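Long-range contact in amino acid ABC transporter, binding protein (Thermus thermophilus, PDB 3VV5), which binds (S)-2-aminoethyl-L-cysteine as the periplasmic solute-binding protein of an ABC transporter involved in its uptake: residues A[29-43]-A[73-87]. Residues are numbered along the deposited sequence; the frame is centred on the assembly and turned at random.
Sequences FEEIKRSGEIRIGTE and LGLKPRWIAQSFDTL. With SLZ (L-thialysine), chain C.
I40 lays its CG2 methyl over one face of the W79 ring, 3.9 Å from the centroid of the six-membered ring, a CH-pi contact. Beta-branched I40 suits a strand: CG2, anti to the backbone N, turns over the indole, while CD1 touches both P77 CB and the rim of the same ring. Strands 37-42 and 76-81 run parallel, joined by backbone bonds such as I80 N to I40 O (2.8 Å). Beside the end of helix 29-35, L75 CD1 fits against I32 CG2 and I38 CB (3.9 Å to the latter). The long, flexible K33 bends until NZ lies in the plane of the L73 carbonyl, on a lone pair of its O (3.1 Å), but above that of G74 (3.2 Å to its O). A methionine here would probably leave both carbonyls without this donor and the Schellman turn after helix 61-72 less firmly tied to helix 29-35. Acidic E43 suits the ligand's amine, OE1 weakly accepting from NZ (3.2 Å) and also from A45 N; OE2 takes bonds from Q147 and a water held by F84 N, whose ring has the ligand's SG over one face. These are neighbouring parallel strands of a beta-alpha-beta crossover, its connection carrying a small antiparallel sheet and helix 61-72, opening into the ligand pocket of a family 3 solute-binding protein.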
loop_
_atom_site.group_PDB
_atom_site.type_symbol
_atom_site.label_atom_id
_atom_site.label_comp_id
_atom_site.label_asym_id
_atom_site.label_seq_id
_atom_site.Cartn_x
_atom_site.Cartn_y
_atom_site.Cartn_z
ATOM N N PHE A 29 20.661 -11.559 -3.841
ATOM C CA PHE A 29 19.765 -12.689 -4.065
ATOM C C PHE A 29 20.436 -14.036 -3.795
ATOM O O PHE A 29 19.831 -14.939 -3.204
ATOM C CB PHE A 29 19.197 -12.680 -5.491
ATOM C CG PHE A 29 18.336 -13.874 -5.787
ATOM C CD1 PHE A 29 17.126 -14.049 -5.126
ATOM C CD2 PHE A 29 18.759 -14.850 -6.689
ATOM C CE1 PHE A 29 16.327 -15.181 -5.355
ATOM C CE2 PHE A 29 17.981 -15.973 -6.947
ATOM C CZ PHE A 29 16.756 -16.147 -6.270
ATOM N N GLU A 30 21.670 -14.169 -4.281
ATOM C CA GLU A 30 22.486 -15.359 -4.061
ATOM C C GLU A 30 22.662 -15.664 -2.543
ATOM O O GLU A 30 22.501 -16.811 -2.090
ATOM C CB GLU A 30 23.829 -15.237 -4.829
ATOM C CG GLU A 30 24.457 -13.786 -4.956
ATOM C CD GLU A 30 24.309 -13.132 -6.361
ATOM O OE1 GLU A 30 24.627 -13.782 -7.380
ATOM O OE2 GLU A 30 23.905 -11.956 -6.455
ATOM N N GLU A 31 22.924 -14.624 -1.765
ATOM C CA GLU A 31 23.003 -14.726 -0.302
ATOM C C GLU A 31 21.684 -15.128 0.366
ATOM O O GLU A 31 21.675 -15.980 1.244
ATOM C CB GLU A 31 23.511 -13.425 0.291
ATOM C CG GLU A 31 24.999 -13.215 0.058
ATOM C CD GLU A 31 25.344 -11.781 -0.283
ATOM O OE1 GLU A 31 24.840 -10.863 0.407
ATOM O OE2 GLU A 31 26.120 -11.581 -1.253
ATOM N N ILE A 32 20.582 -14.515 -0.059
ATOM C CA ILE A 32 19.249 -14.884 0.424
ATOM C C ILE A 32 18.969 -16.345 0.067
ATOM O O ILE A 32 18.574 -17.122 0.914
ATOM C CB ILE A 32 18.171 -13.910 -0.127
ATOM C CG1 ILE A 32 18.383 -12.514 0.483
ATOM C CG2 ILE A 32 16.763 -14.420 0.176
ATOM C CD1 ILE A 32 17.935 -11.326 -0.367
ATOM N N LYS A 33 19.232 -16.711 -1.181
ATOM C CA LYS A 33 19.078 -18.081 -1.674
ATOM C C LYS A 33 19.657 -19.161 -0.740
ATOM O O LYS A 33 18.971 -20.100 -0.324
ATOM C CB LYS A 33 19.766 -18.189 -3.029
ATOM C CG LYS A 33 19.005 -18.875 -4.145
ATOM C CD LYS A 33 18.383 -20.212 -3.762
ATOM C CE LYS A 33 16.888 -20.040 -3.541
ATOM N NZ LYS A 33 16.113 -21.216 -4.012
ATOM N N ARG A 34 20.932 -19.027 -0.427
ATOM C CA ARG A 34 21.618 -20.029 0.376
ATOM C C ARG A 34 21.069 -20.109 1.808
ATOM O O ARG A 34 21.104 -21.171 2.429
ATOM C CB ARG A 34 23.117 -19.766 0.374
ATOM C CG ARG A 34 23.517 -18.381 0.819
ATOM C CD ARG A 34 23.801 -18.300 2.318
ATOM N NE ARG A 34 23.935 -16.918 2.789
ATOM C CZ ARG A 34 24.919 -16.093 2.430
ATOM N NH1 ARG A 34 25.855 -16.488 1.564
ATOM N NH2 ARG A 34 24.963 -14.863 2.925
ATOM N N SER A 35 20.549 -18.996 2.317
ATOM C CA SER A 35 19.968 -19.000 3.659
ATOM C C SER A 35 18.623 -19.702 3.641
ATOM O O SER A 35 18.193 -20.235 4.657
ATOM C CB SER A 35 19.867 -17.595 4.248
ATOM O OG SER A 35 18.753 -16.894 3.715
ATOM N N GLY A 36 17.972 -19.719 2.474
ATOM C CA GLY A 36 16.687 -20.399 2.310
ATOM C C GLY A 36 15.494 -19.575 2.760
ATOM O O GLY A 36 14.355 -19.994 2.578
ATOM N N GLU A 37 15.743 -18.402 3.341
ATOM C CA GLU A 37 14.647 -17.522 3.798
ATOM C C GLU A 37 14.805 -16.085 3.296
ATOM O O GLU A 37 15.911 -15.586 3.192
ATOM C CB GLU A 37 14.510 -17.531 5.326
ATOM C CG GLU A 37 15.827 -17.308 6.092
ATOM C CD GLU A 37 15.810 -16.082 6.987
ATOM O OE1 GLU A 37 16.813 -15.323 6.948
ATOM O OE2 GLU A 37 14.812 -15.872 7.726
ATOM N N ILE A 38 13.682 -15.432 2.984
ATOM C CA ILE A 38 13.670 -14.019 2.629
ATOM C C ILE A 38 12.793 -13.248 3.637
ATOM O O ILE A 38 11.636 -13.628 3.917
ATOM C CB ILE A 38 13.204 -13.803 1.161
ATOM C CG1 ILE A 38 13.449 -12.346 0.720
ATOM C CG2 ILE A 38 11.718 -14.223 0.962
ATOM C CD1 ILE A 38 13.567 -12.172 -0.766
ATOM N N ARG A 39 13.359 -12.177 4.179
ATOM C CA ARG A 39 12.657 -11.342 5.145
ATOM C C ARG A 39 11.920 -10.241 4.415
ATOM O O ARG A 39 12.533 -9.455 3.687
ATOM C CB ARG A 39 13.621 -10.688 6.125
ATOM C CG ARG A 39 14.675 -11.590 6.785
ATOM C CD ARG A 39 15.442 -10.711 7.770
ATOM N NE ARG A 39 16.887 -10.924 7.756
ATOM C CZ ARG A 39 17.767 -10.212 7.043
ATOM N NH1 ARG A 39 19.055 -10.509 7.139
ATOM N NH2 ARG A 39 17.385 -9.220 6.230
ATOM N N ILE A 40 10.612 -10.159 4.647
ATOM C CA ILE A 40 9.749 -9.226 3.919
ATOM C C ILE A 40 9.101 -8.233 4.887
ATOM O O ILE A 40 8.448 -8.643 5.845
ATOM C CB ILE A 40 8.637 -9.987 3.161
ATOM C CG1 ILE A 40 9.193 -11.251 2.472
ATOM C CG2 ILE A 40 7.933 -9.060 2.143
ATOM C CD1 ILE A 40 8.092 -12.078 1.759
ATOM N N GLY A 41 9.291 -6.939 4.641
ATOM C CA GLY A 41 8.714 -5.896 5.511
ATOM C C GLY A 41 7.354 -5.490 4.975
ATOM O O GLY A 41 7.177 -5.354 3.762
ATOM N N THR A 42 6.373 -5.373 5.865
ATOM C CA THR A 42 5.058 -4.859 5.474
ATOM C C THR A 42 4.464 -4.099 6.670
ATOM O O THR A 42 5.117 -3.987 7.696
ATOM C CB THR A 42 4.101 -5.968 4.959
ATOM O OG1 THR A 42 3.084 -5.361 4.156
ATOM C CG2 THR A 42 3.431 -6.709 6.103
ATOM N N GLU A 43 3.250 -3.581 6.534
ATOM C CA GLU A 43 2.639 -2.820 7.617
ATOM C C GLU A 43 1.663 -3.663 8.429
ATOM O O GLU A 43 1.851 -3.838 9.645
ATOM C CB GLU A 43 1.934 -1.562 7.083
ATOM C CG GLU A 43 1.336 -0.693 8.210
ATOM C CD GLU A 43 0.128 0.093 7.752
ATOM O OE1 GLU A 43 -0.700 -0.492 7.027
ATOM O OE2 GLU A 43 -0.004 1.285 8.114
ATOM N N LEU A 73 10.753 -18.246 -6.268
ATOM C CA LEU A 73 12.211 -18.086 -6.123
ATOM C C LEU A 73 12.869 -19.149 -5.236
ATOM O O LEU A 73 14.096 -19.155 -5.087
ATOM C CB LEU A 73 12.551 -16.700 -5.587
ATOM C CG LEU A 73 12.184 -15.527 -6.475
ATOM C CD1 LEU A 73 12.263 -14.211 -5.672
ATOM C CD2 LEU A 73 13.068 -15.492 -7.745
ATOM N N GLY A 74 12.057 -20.040 -4.670
ATOM C CA GLY A 74 12.525 -21.131 -3.795
ATOM C C GLY A 74 12.907 -20.711 -2.383
ATOM O O GLY A 74 13.840 -21.270 -1.786
ATOM N N LEU A 75 12.181 -19.738 -1.840
ATOM C CA LEU A 75 12.530 -19.126 -0.558
ATOM C C LEU A 75 11.408 -19.236 0.449
ATOM O O LEU A 75 10.245 -19.137 0.094
ATOM C CB LEU A 75 12.845 -17.640 -0.749
ATOM C CG LEU A 75 14.013 -17.303 -1.664
ATOM C CD1 LEU A 75 13.981 -15.814 -2.077
ATOM C CD2 LEU A 75 15.317 -17.687 -0.969
ATOM N N LYS A 76 11.763 -19.400 1.716
ATOM C CA LYS A 76 10.762 -19.380 2.785
ATOM C C LYS A 76 10.541 -17.908 3.148
ATOM O O LYS A 76 11.486 -17.218 3.458
ATOM C CB LYS A 76 11.266 -20.158 3.993
ATOM C CG LYS A 76 11.581 -21.635 3.710
ATOM C CD LYS A 76 10.297 -22.449 3.485
ATOM C CE LYS A 76 10.589 -23.867 3.023
ATOM N NZ LYS A 76 11.160 -23.887 1.629
ATOM N N PRO A 77 9.297 -17.414 3.072
ATOM C CA PRO A 77 9.109 -16.011 3.478
ATOM C C PRO A 77 9.033 -15.843 5.005
ATOM O O PRO A 77 8.487 -16.714 5.699
ATOM C CB PRO A 77 7.785 -15.616 2.790
ATOM C CG PRO A 77 7.048 -16.918 2.559
ATOM C CD PRO A 77 8.069 -18.027 2.527
ATOM N N ARG A 78 9.620 -14.768 5.513
ATOM C CA ARG A 78 9.528 -14.375 6.917
ATOM C C ARG A 78 9.007 -12.958 6.936
ATOM O O ARG A 78 9.684 -12.043 6.472
ATOM C CB ARG A 78 10.900 -14.348 7.585
ATOM C CG ARG A 78 10.891 -14.759 9.050
ATOM C CD ARG A 78 9.878 -14.002 9.927
ATOM N NE ARG A 78 10.147 -14.247 11.345
ATOM C CZ ARG A 78 11.089 -13.618 12.050
ATOM N NH1 ARG A 78 11.853 -12.694 11.473
ATOM N NH2 ARG A 78 11.271 -13.917 13.334
ATOM N N TRP A 79 7.811 -12.771 7.470
ATOM C CA TRP A 79 7.192 -11.456 7.394
ATOM C C TRP A 79 7.473 -10.679 8.672
ATOM O O TRP A 79 7.413 -11.228 9.778
ATOM C CB TRP A 79 5.675 -11.574 7.177
ATOM C CG TRP A 79 5.296 -12.068 5.804
ATOM C CD1 TRP A 79 5.175 -13.370 5.405
ATOM C CD2 TRP A 79 4.993 -11.259 4.653
ATOM N NE1 TRP A 79 4.807 -13.420 4.072
ATOM C CE2 TRP A 79 4.690 -12.139 3.592
ATOM C CE3 TRP A 79 4.954 -9.874 4.422
ATOM C CZ2 TRP A 79 4.348 -11.681 2.314
ATOM C CZ3 TRP A 79 4.598 -9.410 3.146
ATOM C CH2 TRP A 79 4.312 -10.316 2.111
ATOM N N ILE A 80 7.754 -9.397 8.494
ATOM C CA ILE A 80 7.978 -8.473 9.606
ATOM C C ILE A 80 7.038 -7.287 9.405
ATOM O O ILE A 80 7.162 -6.567 8.414
ATOM C CB ILE A 80 9.442 -7.966 9.603
ATOM C CG1 ILE A 80 10.431 -9.141 9.539
ATOM C CG2 ILE A 80 9.705 -7.012 10.811
ATOM C CD1 ILE A 80 11.138 -9.412 10.843
ATOM N N ALA A 81 6.114 -7.097 10.342
ATOM C CA ALA A 81 5.114 -6.031 10.278
ATOM C C ALA A 81 5.532 -4.827 11.125
ATOM O O ALA A 81 5.695 -4.953 12.316
ATOM C CB ALA A 81 3.758 -6.556 10.756
ATOM N N GLN A 82 5.673 -3.663 10.501
ATOM C CA GLN A 82 6.154 -2.457 11.195
ATOM C C GLN A 82 5.314 -1.252 10.803
ATOM O O GLN A 82 4.643 -1.261 9.772
ATOM C CB GLN A 82 7.613 -2.156 10.779
ATOM C CG GLN A 82 8.652 -3.222 11.139
ATOM C CD GLN A 82 9.095 -3.117 12.591
ATOM O OE1 GLN A 82 8.679 -3.903 13.448
ATOM N NE2 GLN A 82 9.932 -2.131 12.874
ATOM N N SER A 83 5.405 -0.178 11.582
ATOM C CA SER A 83 4.720 1.065 11.222
ATOM C C SER A 83 5.082 1.518 9.793
ATOM O O SER A 83 6.258 1.485 9.406
ATOM C CB SER A 83 5.038 2.149 12.263
ATOM O OG SER A 83 4.330 3.342 11.966
ATOM N N PHE A 84 4.075 1.910 9.000
ATOM C CA PHE A 84 4.294 2.230 7.595
ATOM C C PHE A 84 5.459 3.212 7.358
ATOM O O PHE A 84 6.322 2.947 6.510
ATOM C CB PHE A 84 3.016 2.754 6.906
ATOM C CG PHE A 84 3.223 3.136 5.454
ATOM C CD1 PHE A 84 3.365 2.159 4.467
ATOM C CD2 PHE A 84 3.309 4.474 5.076
ATOM C CE1 PHE A 84 3.576 2.508 3.119
ATOM C CE2 PHE A 84 3.521 4.842 3.726
ATOM C CZ PHE A 84 3.652 3.856 2.741
ATOM N N ASP A 85 5.468 4.320 8.109
ATOM C CA ASP A 85 6.447 5.408 7.876
ATOM C C ASP A 85 7.899 5.019 8.171
ATOM O O ASP A 85 8.838 5.762 7.856
ATOM C CB ASP A 85 6.058 6.695 8.628
ATOM C CG ASP A 85 6.045 6.530 10.172
ATOM O OD1 ASP A 85 6.042 5.401 10.680
ATOM O OD2 ASP A 85 5.995 7.559 10.878
ATOM N N THR A 86 8.078 3.839 8.753
ATOM C CA THR A 86 9.411 3.349 9.086
ATOM C C THR A 86 9.980 2.395 8.041
ATOM O O THR A 86 11.171 2.053 8.105
ATOM C CB THR A 86 9.438 2.566 10.422
ATOM O OG1 THR A 86 8.887 1.246 10.236
ATOM C CG2 THR A 86 8.691 3.311 11.531
ATOM N N LEU A 87 9.150 1.952 7.098
ATOM C CA LEU A 87 9.495 0.788 6.260
ATOM C C LEU A 87 10.652 1.020 5.289
ATOM O O LEU A 87 11.543 0.201 5.225
ATOM C CB LEU A 87 8.268 0.232 5.501
ATOM C CG LEU A 87 7.207 -0.529 6.305
ATOM C CD1 LEU A 87 5.998 -0.773 5.418
ATOM C CD2 LEU A 87 7.751 -1.860 6.877
HETATM N N SLZ C . -0.399 4.198 -1.388
HETATM C CA SLZ C . 0.089 4.692 -0.080
HETATM C CB SLZ C . 0.509 3.507 0.831
HETATM S SG SLZ C . -0.545 3.026 2.246
HETATM C CD SLZ C . 0.490 1.621 2.792
HETATM C CE SLZ C . 0.112 0.928 4.105
HETATM N NZ SLZ C . 0.574 -0.468 4.040
HETATM C C SLZ C . 1.363 5.470 -0.401
HETATM O O SLZ C . 1.717 6.359 0.389
HETATM O OXT SLZ C . 1.970 5.151 -1.449
HETATM O O HOH W 1 1.491 2.165 10.248
#